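PDB 3FG2: putative rubredoxin reductase, which probably transfers electrons from NADH through its bound FAD to a ferredoxin that serves the cytochrome P450 CYP199A2. Local coordinates for residues A[2-7]-A[101-106]; A[28-33]-A[73-78]; A[351-356]-A[368-373]; A[188-193]-A[327-332]. All coordinates share one frame; numbering follows the deposited sequence.

Interaction 1 (A[2-7]-A[101-106]); sequences DTVLIA and HLVLAT. With FAD (flavin-adenine dinucleotide), chain B.
Thr3 starts the pairing between 2-7 and 101-106: its carbonyl O accepts the amide of His101 at 3.2 Å, the longest bond of the ladder. From Val4 on, strands 4-7 and 101-104 run parallel, their axes 4.7 Å apart at closest and inclined by 17°. Val4 sets CG1 anti to its own amide nitrogen (chi1 171°), which carries that methyl to 4.2 Å from CG2 of Val103, the two side chains crossing at a slant. Leu5 is bonded through both its N and its O: the N donates to His101 O at 3.0 Å, and the O receives Val103 N at 2.7 Å in an almost straight bond (179° at the hydrogen). CD1 of Leu102 approaches that carbonyl O and meets Leu5 CB at 3.9 Å. Ile6 turns to the face that holds Val4 and Val103; its CG2 runs beside Val103 CG1, both branches pointing the same way, and helix 11-22 packs on this side through Val16 and Ala17. Ala7 N donates to Val103 O, while Ala7 CB sits 4.0 Å from CD2 of Leu104 on the other face, where Met79 also packs. Ala7 O then takes the amide of Ala105. Beyond this last rung the second segment reaches the cofactor: Thr106 O comes within 3.1 Å of C8A of FAD. The chemistry is thus a backbone ladder between two aliphatic faces, with polar groups satisfied by main-chain pairing, consistent with a Rossmann-type core that presents its C-terminal strand ends to the dinucleotide.

Interaction 2 (A[28-33]-A[73-78]); sequences RIALIN and ELISDR. With FAD (flavin-adenine dinucleotide), chain B.
The beta-alpha-beta unit formed by strand 29-32, helix 64-69 and strand 72-75 is closed here, as Leu31, in register with Leu74, hydrogen-bonds to Glu73 and Ile75 at one margin of the parallel FAD-binding sheet. Leu31 N donates to Glu73 O at 2.6 Å, and Leu31 O receives Ile75 N. Flanking rungs join Glu73 N to Ile29 O and Asn33 N to Ile75 O. At the outer end, Arg28 grips Glu73 side-on: NE and NH2 both reach OE1, at 2.8 and 2.7 Å, with that oxygen 1° from the guanidinium plane. The bond from NH2 uses the syn lone pair, whereas NE approaches on the syn side but out of the carboxylate plane; a weak third bond runs from NH2 to Glu73 OE2. The carboxylate and guanidinium planes differ by 28°, and the extended arms of both residues bring them together across the strand ends. With an alanine in place of Glu73, the Arg28 guanidinium would probably lose its carboxylate mate and be left free to swing. On one face Ala30 CB meets Ile75 CD1 at 4.0 Å; on the other, Leu31 and Leu74 lie side by side, their CD1 atoms 3.8 Å apart. Toward the cofactor, Ile32 CG2 lies 3.8 Å from C2A of FAD, and the Arg78 guanidinium puts one face over N6A while forming a salt bridge with Asp34. Such a parallel pair, with its C-terminal ends beside the adenine, is typical of the Rossmann-like dinucleotide-binding fold.

Interaction 3 (A[351-356]-A[368-373]); sequences SFSAFC and VNRAAD
Phe352 and Val368 cross at a slant, the CB of the valine lying over one face of the ring and its CG2 reaching CZ at 3.9 Å. The ring gets there because CG sits between the backbone N and the carbonyl carbon (chi1 71°). The backbones of the same two residues form an antiparallel hydrogen-bonded pair: Val368 N to Phe352 O is 2.8 Å, and Phe352 N to Val368 O is longer at 3.2 Å. Ser353 and Asp373 meet through their polar ends, OG donating to the anti lone pair of OD2 at 2.7 Å. That oxygen also lies in the plane of the Phe355 ring, at its edge, with carboxylate and ring turned 79° apart. Arg370, bent at chi3, brings its CD to 3.4 Å from Ser353 OG and 3.5 Å from Phe352 CA, and returns NH1 to both Asp373 oxygens in weak bonds of a salt bridge. Its NE is buried with no partner in the model. Ser351 OG donates to Asn369 O from above the carbonyl plane. The contact thereby joins strand 351-358 to the end of strand 361-368 and, through the following turn, to the start of helix 371-380, while Ile186 and Tyr189 of helix 184-196 pack against Phe352.

Interaction 4 (A[188-193]-A[327-332]); sequences SYFHDR and DKLQIV
Two polar bonds tie Asp327 to helix 184-196, one for each carboxylate oxygen. Arg193 NE donates to OD2 at 2.8 Å in a straight salt bridge (179° at the hydrogen), using the syn lone pair with OD2 practically in the guanidinium plane; the carboxylate itself is turned steeply from that plane. Tyr189 OH donates to OD1 at 2.6 Å from above the carboxylate plane, 50° out of it. OD1 also accepts from Asn369 ND2, which is likely to help offset the buried charge. A leucine at Asp327 would probably leave the Tyr189 hydroxyl and the Arg193 guanidinium without their shared acceptor inside a buried contact. These bonds join the helix of the pyridine nucleotide-disulphide oxidoreductase region to strand 327-333 of the antiparallel sheet in the reductase C-terminal region. Apolar contact falls to Phe190, whose CG lies anti to the carbonyl carbon (chi1 -78°), bringing the far ring atoms to the strand. CE1 meets Leu329 CG at 3.8 Å, the side chains crossing obliquely, and CE2 is equally close to Asp327 CB. Within the helix, Arg193 CG lies 3.4 Å above one face of the Tyr189 ring, offset toward its rim.

Overall arrangement
Interactions 1 and 2 lie in one parallel sheet, where strands 4-7 and 29-32 are neighbours joined by backbone bonds such as Val4 N to Arg28 O, and both reach FAD. Interaction 1 is buried and almost wholly main-chain and aliphatic; interaction 2, at the sheet margin, is partly exposed and adds a salt bridge. Interactions 3 and 4 lie on the other side of the chain's centre, with centres about 37 to 41 Å from those of the first two. Both are buried and rely more on side-chain polar bonds. They share the C-terminal antiparallel sheet and touch through Asn369, which bonds to Asp327 and Lys328; interaction 4 alone spans the two family regions.

Interaction 1 (A[2-7]-A[101-106])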
# COMPACT_ATOMS: atom_id res chain seq x y z
N ASP A 2 -17.00 -27.31 2.46
CA ASP A 2 -17.46 -26.19 3.27
C ASP A 2 -16.34 -25.22 3.65
O ASP A 2 -16.58 -24.06 3.98
CB ASP A 2 -18.10 -26.73 4.55
CG ASP A 2 -18.81 -25.66 5.34
OD1 ASP A 2 -19.09 -25.90 6.53
OD2 ASP A 2 -19.09 -24.59 4.77
N THR A 3 -15.11 -25.72 3.61
CA THR A 3 -13.93 -24.94 3.96
C THR A 3 -13.65 -23.74 3.06
O THR A 3 -13.85 -23.79 1.84
CB THR A 3 -12.68 -25.84 3.99
OG1 THR A 3 -12.87 -26.90 4.94
CG2 THR A 3 -11.44 -25.04 4.36
N VAL A 4 -13.19 -22.66 3.68
CA VAL A 4 -12.82 -21.44 2.97
C VAL A 4 -11.32 -21.30 3.09
O VAL A 4 -10.78 -21.17 4.20
CB VAL A 4 -13.48 -20.18 3.58
CG1 VAL A 4 -12.89 -18.93 2.94
CG2 VAL A 4 -14.98 -20.22 3.38
N LEU A 5 -10.63 -21.34 1.96
CA LEU A 5 -9.18 -21.24 1.96
C LEU A 5 -8.72 -19.84 1.59
O LEU A 5 -9.11 -19.30 0.55
CB LEU A 5 -8.60 -22.26 0.97
CG LEU A 5 -7.76 -23.40 1.54
CD1 LEU A 5 -8.41 -23.96 2.80
CD2 LEU A 5 -7.61 -24.48 0.47
N ILE A 6 -7.90 -19.24 2.45
CA ILE A 6 -7.38 -17.90 2.21
C ILE A 6 -5.90 -18.00 1.89
O ILE A 6 -5.11 -18.47 2.71
CB ILE A 6 -7.53 -17.00 3.43
CG1 ILE A 6 -8.97 -17.04 3.94
CG2 ILE A 6 -7.15 -15.57 3.05
CD1 ILE A 6 -9.14 -16.40 5.30
N ALA A 7 -5.53 -17.53 0.69
CA ALA A 7 -4.14 -17.55 0.23
C ALA A 7 -3.53 -16.17 0.41
O ALA A 7 -3.80 -15.25 -0.36
CB ALA A 7 -4.10 -17.93 -1.24
N HIS A 101 -14.76 -22.48 -0.98
CA HIS A 101 -14.53 -21.19 -1.61
C HIS A 101 -13.08 -20.77 -1.35
O HIS A 101 -12.57 -20.92 -0.23
CB HIS A 101 -15.49 -20.13 -1.07
CG HIS A 101 -15.64 -18.94 -1.97
ND1 HIS A 101 -14.69 -17.95 -2.07
CD2 HIS A 101 -16.61 -18.63 -2.87
CE1 HIS A 101 -15.06 -17.08 -2.99
NE2 HIS A 101 -16.21 -17.47 -3.50
N LEU A 102 -12.43 -20.28 -2.39
CA LEU A 102 -11.03 -19.85 -2.31
C LEU A 102 -10.90 -18.33 -2.36
O LEU A 102 -11.43 -17.68 -3.27
CB LEU A 102 -10.23 -20.46 -3.47
CG LEU A 102 -8.78 -20.00 -3.65
CD1 LEU A 102 -7.99 -20.28 -2.39
CD2 LEU A 102 -8.15 -20.71 -4.85
N VAL A 103 -10.20 -17.76 -1.39
CA VAL A 103 -9.99 -16.32 -1.32
C VAL A 103 -8.52 -15.99 -1.60
O VAL A 103 -7.62 -16.40 -0.87
CB VAL A 103 -10.38 -15.76 0.07
CG1 VAL A 103 -9.95 -14.30 0.19
CG2 VAL A 103 -11.88 -15.87 0.28
N LEU A 104 -8.28 -15.25 -2.68
CA LEU A 104 -6.93 -14.85 -3.06
C LEU A 104 -6.61 -13.47 -2.49
O LEU A 104 -7.28 -12.49 -2.82
CB LEU A 104 -6.78 -14.82 -4.58
CG LEU A 104 -6.99 -16.17 -5.26
CD1 LEU A 104 -6.83 -16.04 -6.77
CD2 LEU A 104 -5.99 -17.18 -4.69
N ALA A 105 -5.61 -13.43 -1.61
CA ALA A 105 -5.18 -12.19 -0.97
C ALA A 105 -3.66 -12.24 -0.95
O ALA A 105 -3.03 -12.08 0.09
CB ALA A 105 -5.73 -12.13 0.45
N THR A 106 -3.10 -12.45 -2.14
CA THR A 106 -1.67 -12.58 -2.35
C THR A 106 -0.91 -11.26 -2.41
O THR A 106 0.32 -11.26 -2.50
CB THR A 106 -1.39 -13.35 -3.65
OG1 THR A 106 -2.11 -12.73 -4.73
CG2 THR A 106 -1.85 -14.79 -3.52
PA FAD B . -0.21 -7.76 1.85
O1A FAD B . 0.99 -7.48 1.03
O2A FAD B . -0.35 -7.24 3.09
O5B FAD B . -0.00 -9.26 2.11
C5B FAD B . 0.16 -10.28 1.07
C4B FAD B . 0.63 -11.53 1.83
O4B FAD B . 0.39 -12.69 0.94
C3B FAD B . 2.13 -11.58 2.16
O3B FAD B . 2.47 -11.95 3.47
C2B FAD B . 2.67 -12.45 1.06
O2B FAD B . 3.92 -12.99 1.34
C1B FAD B . 1.61 -13.50 0.99
N9A FAD B . 1.52 -14.30 -0.23
C8A FAD B . 1.75 -13.87 -1.52
N7A FAD B . 1.61 -14.83 -2.42
C5A FAD B . 1.27 -15.94 -1.70
C6A FAD B . 0.97 -17.33 -2.12
N6A FAD B . 0.99 -17.76 -3.36
N1A FAD B . 0.66 -18.19 -1.08
C2A FAD B . 0.62 -17.79 0.23
N3A FAD B . 0.88 -16.54 0.70
C4A FAD B . 1.20 -15.65 -0.31
N1 FAD B . -1.33 1.61 3.27
C2 FAD B . -1.97 2.59 3.92
O2 FAD B . -3.13 2.79 3.75
N3 FAD B . -1.30 3.45 4.85
C4 FAD B . 0.05 3.30 5.13
O4 FAD B . 0.59 4.04 5.93
C4X FAD B . 0.76 2.23 4.43
N5 FAD B . 2.08 2.03 4.67
C5X FAD B . 2.72 1.00 4.00
C6 FAD B . 4.10 0.79 4.27
C7 FAD B . 4.82 -0.21 3.66
C7M FAD B . 6.29 -0.39 3.99
C8 FAD B . 4.15 -1.10 2.69
C8M FAD B . 4.88 -2.22 1.99
C9 FAD B . 2.79 -0.90 2.41
C9A FAD B . 2.06 0.13 3.05
N10 FAD B . 0.65 0.38 2.82
C10 FAD B . -0.00 1.39 3.48
C1' FAD B . -0.05 -0.50 1.86
C2' FAD B . -0.69 -1.72 2.60
O2' FAD B . 0.33 -2.37 3.32
C3' FAD B . -1.30 -2.63 1.55
O3' FAD B . -2.33 -1.94 0.86
C4' FAD B . -1.87 -3.87 2.22
O4' FAD B . -0.83 -4.59 2.94
C5' FAD B . -2.46 -4.76 1.15
O5' FAD B . -3.01 -6.05 1.88
P FAD B . -2.94 -7.38 1.18
O1P FAD B . -3.60 -8.32 2.22
O2P FAD B . -3.53 -7.39 -0.08
O3P FAD B . -1.54 -7.77 0.97

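Interaction 2 (A[28-33]-A[73-78])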
# COMPACT_ATOMS: atom_id res chain seq x y z
N ARG A 28 -14.97 -24.36 7.81
CA ARG A 28 -13.56 -24.33 8.21
C ARG A 28 -12.87 -23.15 7.54
O ARG A 28 -13.24 -22.74 6.44
CB ARG A 28 -12.89 -25.63 7.76
CG ARG A 28 -11.40 -25.74 8.05
CD ARG A 28 -10.79 -26.88 7.25
NE ARG A 28 -9.39 -27.12 7.57
CZ ARG A 28 -8.59 -27.92 6.88
NH1 ARG A 28 -9.05 -28.57 5.82
NH2 ARG A 28 -7.33 -28.09 7.25
N ILE A 29 -11.86 -22.60 8.21
CA ILE A 29 -11.12 -21.45 7.67
C ILE A 29 -9.61 -21.65 7.80
O ILE A 29 -9.05 -21.61 8.90
CB ILE A 29 -11.50 -20.14 8.39
CG1 ILE A 29 -13.00 -19.88 8.24
CG2 ILE A 29 -10.69 -18.98 7.82
CD1 ILE A 29 -13.49 -18.63 8.96
N ALA A 30 -8.96 -21.85 6.65
CA ALA A 30 -7.51 -22.05 6.61
C ALA A 30 -6.82 -20.83 6.02
O ALA A 30 -7.14 -20.40 4.91
CB ALA A 30 -7.19 -23.29 5.79
N LEU A 31 -5.87 -20.28 6.76
CA LEU A 31 -5.14 -19.09 6.32
C LEU A 31 -3.71 -19.45 5.94
O LEU A 31 -2.86 -19.63 6.81
CB LEU A 31 -5.12 -18.06 7.46
CG LEU A 31 -5.31 -16.57 7.15
CD1 LEU A 31 -4.74 -15.76 8.32
CD2 LEU A 31 -4.62 -16.19 5.85
N ILE A 32 -3.43 -19.55 4.65
CA ILE A 32 -2.09 -19.88 4.17
C ILE A 32 -1.15 -18.68 4.29
O ILE A 32 -1.34 -17.67 3.62
CB ILE A 32 -2.15 -20.34 2.71
CG1 ILE A 32 -3.14 -21.50 2.60
CG2 ILE A 32 -0.76 -20.76 2.23
CD1 ILE A 32 -3.66 -21.74 1.21
N ASN A 33 -0.14 -18.81 5.14
CA ASN A 33 0.82 -17.73 5.38
C ASN A 33 2.24 -18.12 4.96
O ASN A 33 2.88 -18.93 5.63
CB ASN A 33 0.77 -17.37 6.87
CG ASN A 33 1.70 -16.23 7.22
OD1 ASN A 33 1.98 -15.36 6.39
ND2 ASN A 33 2.17 -16.21 8.47
N GLU A 73 -7.42 -21.70 11.09
CA GLU A 73 -6.25 -22.54 10.88
C GLU A 73 -5.12 -21.79 10.18
O GLU A 73 -5.20 -21.50 8.98
CB GLU A 73 -6.64 -23.77 10.06
CG GLU A 73 -5.78 -24.99 10.31
CD GLU A 73 -6.17 -26.15 9.44
OE1 GLU A 73 -7.38 -26.49 9.42
OE2 GLU A 73 -5.28 -26.73 8.78
N LEU A 74 -4.07 -21.47 10.94
CA LEU A 74 -2.92 -20.75 10.40
C LEU A 74 -1.87 -21.71 9.86
O LEU A 74 -1.09 -22.27 10.63
CB LEU A 74 -2.30 -19.87 11.47
CG LEU A 74 -1.32 -18.83 10.93
CD1 LEU A 74 -2.06 -17.89 10.00
CD2 LEU A 74 -0.68 -18.07 12.08
N ILE A 75 -1.84 -21.88 8.55
CA ILE A 75 -0.89 -22.80 7.91
C ILE A 75 0.37 -22.12 7.39
O ILE A 75 0.31 -21.30 6.46
CB ILE A 75 -1.55 -23.54 6.73
CG1 ILE A 75 -2.82 -24.24 7.18
CG2 ILE A 75 -0.56 -24.54 6.14
CD1 ILE A 75 -3.58 -24.90 6.06
N SER A 76 1.51 -22.48 7.96
CA SER A 76 2.78 -21.91 7.53
C SER A 76 3.25 -22.56 6.23
O SER A 76 4.09 -23.46 6.24
CB SER A 76 3.84 -22.12 8.62
OG SER A 76 5.05 -21.48 8.28
N ASP A 77 2.69 -22.11 5.11
CA ASP A 77 3.04 -22.65 3.80
C ASP A 77 2.81 -21.62 2.70
O ASP A 77 2.66 -20.43 2.97
CB ASP A 77 2.22 -23.90 3.50
CG ASP A 77 3.00 -24.95 2.74
OD1 ASP A 77 3.91 -25.55 3.34
OD2 ASP A 77 2.71 -25.16 1.54
N ARG A 78 2.78 -22.08 1.45
CA ARG A 78 2.58 -21.20 0.30
C ARG A 78 1.83 -21.93 -0.83
O ARG A 78 2.15 -23.08 -1.12
CB ARG A 78 3.93 -20.72 -0.22
CG ARG A 78 3.87 -19.93 -1.52
CD ARG A 78 5.26 -19.73 -2.11
NE ARG A 78 5.23 -18.98 -3.37
CZ ARG A 78 5.02 -17.67 -3.46
NH1 ARG A 78 4.81 -16.95 -2.36
NH2 ARG A 78 4.99 -17.09 -4.65
PA FAD B . -0.21 -7.76 1.85
O1A FAD B . 0.99 -7.48 1.03
O2A FAD B . -0.35 -7.24 3.09
O5B FAD B . -0.00 -9.26 2.11
C5B FAD B . 0.16 -10.28 1.07
C4B FAD B . 0.63 -11.53 1.83
O4B FAD B . 0.39 -12.69 0.94
C3B FAD B . 2.13 -11.58 2.16
O3B FAD B . 2.47 -11.95 3.47
C2B FAD B . 2.67 -12.45 1.06
O2B FAD B . 3.92 -12.99 1.34
C1B FAD B . 1.61 -13.50 0.99
N9A FAD B . 1.52 -14.30 -0.23
C8A FAD B . 1.75 -13.87 -1.52
N7A FAD B . 1.61 -14.83 -2.42
C5A FAD B . 1.27 -15.94 -1.70
C6A FAD B . 0.97 -17.33 -2.12
N6A FAD B . 0.99 -17.76 -3.36
N1A FAD B . 0.66 -18.19 -1.08
C2A FAD B . 0.62 -17.79 0.23
N3A FAD B . 0.88 -16.54 0.70
C4A FAD B . 1.20 -15.65 -0.31
N1 FAD B . -1.33 1.61 3.27
C2 FAD B . -1.97 2.59 3.92
O2 FAD B . -3.13 2.79 3.75
N3 FAD B . -1.30 3.45 4.85
C4 FAD B . 0.05 3.30 5.13
O4 FAD B . 0.59 4.04 5.93
C4X FAD B . 0.76 2.23 4.43
N5 FAD B . 2.08 2.03 4.67
C5X FAD B . 2.72 1.00 4.00
C6 FAD B . 4.10 0.79 4.27
C7 FAD B . 4.82 -0.21 3.66
C7M FAD B . 6.29 -0.39 3.99
C8 FAD B . 4.15 -1.10 2.69
C8M FAD B . 4.88 -2.22 1.99
C9 FAD B . 2.79 -0.90 2.41
C9A FAD B . 2.06 0.13 3.05
N10 FAD B . 0.65 0.38 2.82
C10 FAD B . -0.00 1.39 3.48
C1' FAD B . -0.05 -0.50 1.86
C2' FAD B . -0.69 -1.72 2.60
O2' FAD B . 0.33 -2.37 3.32
C3' FAD B . -1.30 -2.63 1.55
O3' FAD B . -2.33 -1.94 0.86
C4' FAD B . -1.87 -3.87 2.22
O4' FAD B . -0.83 -4.59 2.94
C5' FAD B . -2.46 -4.76 1.15
O5' FAD B . -3.01 -6.05 1.88
P FAD B . -2.94 -7.38 1.18
O1P FAD B . -3.60 -8.32 2.22
O2P FAD B . -3.53 -7.39 -0.08
O3P FAD B . -1.54 -7.77 0.97

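Interaction 3 (A[351-356]-A[368-373])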
# COMPACT_ATOMS: atom_id res chain seq x y z
N SER A 351 -0.17 23.39 8.06
CA SER A 351 -1.45 22.76 8.32
C SER A 351 -2.40 23.32 7.28
O SER A 351 -2.80 24.48 7.34
CB SER A 351 -1.98 23.09 9.71
OG SER A 351 -3.23 22.47 9.91
N PHE A 352 -2.75 22.48 6.31
CA PHE A 352 -3.63 22.92 5.24
C PHE A 352 -4.13 21.70 4.49
O PHE A 352 -3.67 20.57 4.73
CB PHE A 352 -2.86 23.82 4.28
CG PHE A 352 -1.84 23.07 3.46
CD1 PHE A 352 -2.20 22.48 2.25
CD2 PHE A 352 -0.54 22.90 3.92
CE1 PHE A 352 -1.29 21.73 1.52
CE2 PHE A 352 0.38 22.15 3.20
CZ PHE A 352 0.01 21.56 2.00
N SER A 353 -5.05 21.93 3.57
CA SER A 353 -5.60 20.85 2.76
C SER A 353 -5.75 21.32 1.32
O SER A 353 -5.95 22.51 1.04
CB SER A 353 -6.97 20.41 3.31
OG SER A 353 -6.86 19.88 4.62
N ALA A 354 -5.64 20.38 0.40
CA ALA A 354 -5.81 20.69 -1.00
C ALA A 354 -7.14 20.06 -1.40
O ALA A 354 -7.27 18.83 -1.44
CB ALA A 354 -4.68 20.11 -1.83
N PHE A 355 -8.15 20.91 -1.65
CA PHE A 355 -9.45 20.40 -2.06
C PHE A 355 -9.38 20.25 -3.57
O PHE A 355 -9.27 21.23 -4.31
CB PHE A 355 -10.56 21.37 -1.65
CG PHE A 355 -10.94 21.27 -0.20
CD1 PHE A 355 -9.98 21.40 0.80
CD2 PHE A 355 -12.26 21.05 0.17
CE1 PHE A 355 -10.33 21.30 2.14
CE2 PHE A 355 -12.63 20.95 1.51
CZ PHE A 355 -11.65 21.08 2.50
N CYS A 356 -9.43 19.01 -4.03
CA CYS A 356 -9.33 18.75 -5.45
C CYS A 356 -10.69 18.58 -6.10
O CYS A 356 -11.53 17.82 -5.60
CB CYS A 356 -8.49 17.50 -5.67
SG CYS A 356 -6.98 17.53 -4.72
N VAL A 368 -2.68 17.94 5.07
CA VAL A 368 -1.39 17.86 5.74
C VAL A 368 -1.57 18.38 7.16
O VAL A 368 -1.90 19.55 7.36
CB VAL A 368 -0.31 18.72 5.04
CG1 VAL A 368 0.93 18.82 5.92
CG2 VAL A 368 0.05 18.10 3.71
N ASN A 369 -1.34 17.51 8.14
CA ASN A 369 -1.50 17.86 9.55
C ASN A 369 -2.80 18.63 9.79
O ASN A 369 -2.81 19.68 10.44
CB ASN A 369 -0.32 18.72 10.03
CG ASN A 369 1.03 18.09 9.72
OD1 ASN A 369 1.27 16.91 10.02
ND2 ASN A 369 1.92 18.88 9.13
N ARG A 370 -3.90 18.12 9.25
CA ARG A 370 -5.19 18.78 9.39
C ARG A 370 -6.29 17.72 9.41
O ARG A 370 -7.06 17.60 8.45
CB ARG A 370 -5.40 19.73 8.22
CG ARG A 370 -6.23 20.96 8.53
CD ARG A 370 -6.26 21.88 7.33
NE ARG A 370 -6.31 23.29 7.71
CZ ARG A 370 -7.42 23.94 8.03
NH1 ARG A 370 -8.60 23.33 8.02
NH2 ARG A 370 -7.35 25.22 8.37
N ALA A 371 -6.36 16.96 10.50
CA ALA A 371 -7.34 15.89 10.65
C ALA A 371 -8.80 16.28 10.46
O ALA A 371 -9.61 15.47 10.00
CB ALA A 371 -7.16 15.23 12.01
N ALA A 372 -9.15 17.51 10.81
CA ALA A 372 -10.53 17.97 10.67
C ALA A 372 -11.02 17.98 9.23
O ALA A 372 -12.16 17.63 8.96
CB ALA A 372 -10.70 19.36 11.30
N ASP A 373 -10.17 18.38 8.30
CA ASP A 373 -10.57 18.42 6.90
C ASP A 373 -10.76 16.99 6.36
O ASP A 373 -11.63 16.75 5.52
CB ASP A 373 -9.53 19.18 6.05
CG ASP A 373 -9.56 20.69 6.31
OD1 ASP A 373 -10.44 21.15 7.07
OD2 ASP A 373 -8.72 21.42 5.75

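Interaction 4 (A[188-193]-A[327-332])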
# COMPACT_ATOMS: atom_id res chain seq x y z
N SER A 188 5.03 19.79 -3.79
CA SER A 188 5.79 20.99 -3.47
C SER A 188 6.07 21.10 -1.97
O SER A 188 7.22 21.27 -1.56
CB SER A 188 5.02 22.22 -3.96
OG SER A 188 5.72 23.42 -3.65
N TYR A 189 5.02 21.00 -1.16
CA TYR A 189 5.17 21.10 0.30
C TYR A 189 6.20 20.11 0.82
O TYR A 189 7.11 20.47 1.58
CB TYR A 189 3.83 20.83 1.00
CG TYR A 189 3.95 20.76 2.51
CD1 TYR A 189 4.12 21.93 3.28
CD2 TYR A 189 3.98 19.53 3.18
CE1 TYR A 189 4.30 21.87 4.66
CE2 TYR A 189 4.16 19.46 4.57
CZ TYR A 189 4.33 20.64 5.30
OH TYR A 189 4.52 20.57 6.67
N PHE A 190 6.05 18.85 0.44
CA PHE A 190 6.97 17.82 0.90
C PHE A 190 8.37 17.96 0.32
O PHE A 190 9.35 17.52 0.94
CB PHE A 190 6.38 16.44 0.65
CG PHE A 190 5.35 16.05 1.65
CD1 PHE A 190 3.99 16.09 1.33
CD2 PHE A 190 5.72 15.71 2.95
CE1 PHE A 190 3.03 15.80 2.30
CE2 PHE A 190 4.76 15.43 3.93
CZ PHE A 190 3.42 15.47 3.60
N HIS A 191 8.47 18.57 -0.85
CA HIS A 191 9.78 18.77 -1.45
C HIS A 191 10.51 19.77 -0.56
O HIS A 191 11.69 19.60 -0.27
CB HIS A 191 9.67 19.32 -2.86
CG HIS A 191 10.97 19.87 -3.38
ND1 HIS A 191 11.46 21.10 -3.01
CD2 HIS A 191 11.91 19.32 -4.19
CE1 HIS A 191 12.64 21.29 -3.56
NE2 HIS A 191 12.94 20.22 -4.28
N ASP A 192 9.80 20.80 -0.12
CA ASP A 192 10.38 21.82 0.74
C ASP A 192 10.79 21.23 2.09
O ASP A 192 11.93 21.41 2.54
CB ASP A 192 9.40 22.98 0.97
CG ASP A 192 9.18 23.84 -0.27
OD1 ASP A 192 10.01 23.79 -1.21
OD2 ASP A 192 8.17 24.58 -0.31
N ARG A 193 9.87 20.54 2.74
CA ARG A 193 10.13 19.93 4.04
C ARG A 193 11.35 19.01 4.02
O ARG A 193 12.23 19.13 4.87
CB ARG A 193 8.91 19.14 4.50
CG ARG A 193 7.70 20.03 4.74
CD ARG A 193 7.93 20.94 5.94
NE ARG A 193 7.83 20.19 7.20
CZ ARG A 193 8.46 20.51 8.32
NH1 ARG A 193 9.26 21.57 8.36
NH2 ARG A 193 8.30 19.78 9.41
N ASP A 327 5.44 15.33 9.63
CA ASP A 327 4.20 15.67 8.94
C ASP A 327 3.32 14.45 8.68
O ASP A 327 3.82 13.35 8.44
CB ASP A 327 4.48 16.35 7.59
CG ASP A 327 5.10 17.73 7.74
OD1 ASP A 327 4.48 18.60 8.40
OD2 ASP A 327 6.20 17.95 7.19
N LYS A 328 2.01 14.66 8.73
CA LYS A 328 1.04 13.60 8.48
C LYS A 328 0.24 13.99 7.24
O LYS A 328 -0.24 15.12 7.14
CB LYS A 328 0.09 13.43 9.66
CG LYS A 328 -1.19 12.65 9.34
CD LYS A 328 -0.96 11.15 9.23
CE LYS A 328 -0.96 10.50 10.62
NZ LYS A 328 -0.82 9.01 10.56
N LEU A 329 0.10 13.05 6.31
CA LEU A 329 -0.64 13.29 5.08
C LEU A 329 -1.83 12.34 5.06
O LEU A 329 -1.67 11.13 5.21
CB LEU A 329 0.23 13.00 3.86
CG LEU A 329 -0.11 13.61 2.49
CD1 LEU A 329 0.39 12.67 1.40
CD2 LEU A 329 -1.59 13.84 2.32
N GLN A 330 -3.02 12.90 4.88
CA GLN A 330 -4.21 12.08 4.80
C GLN A 330 -4.94 12.42 3.50
O GLN A 330 -5.10 13.59 3.15
CB GLN A 330 -5.13 12.34 5.99
CG GLN A 330 -4.61 11.79 7.30
CD GLN A 330 -5.42 12.28 8.46
OE1 GLN A 330 -5.48 13.48 8.72
NE2 GLN A 330 -6.05 11.36 9.17
N ILE A 331 -5.35 11.38 2.79
CA ILE A 331 -6.05 11.57 1.53
C ILE A 331 -7.34 10.79 1.55
O ILE A 331 -7.34 9.63 1.95
CB ILE A 331 -5.24 11.04 0.34
CG1 ILE A 331 -3.83 11.62 0.34
CG2 ILE A 331 -5.95 11.40 -0.96
CD1 ILE A 331 -2.93 11.04 -0.75
N VAL A 332 -8.43 11.43 1.15
CA VAL A 332 -9.71 10.74 1.06
C VAL A 332 -10.25 11.01 -0.34
O VAL A 332 -10.41 12.18 -0.74
CB VAL A 332 -10.72 11.21 2.13
CG1 VAL A 332 -10.96 12.72 2.02
CG2 VAL A 332 -12.03 10.45 1.95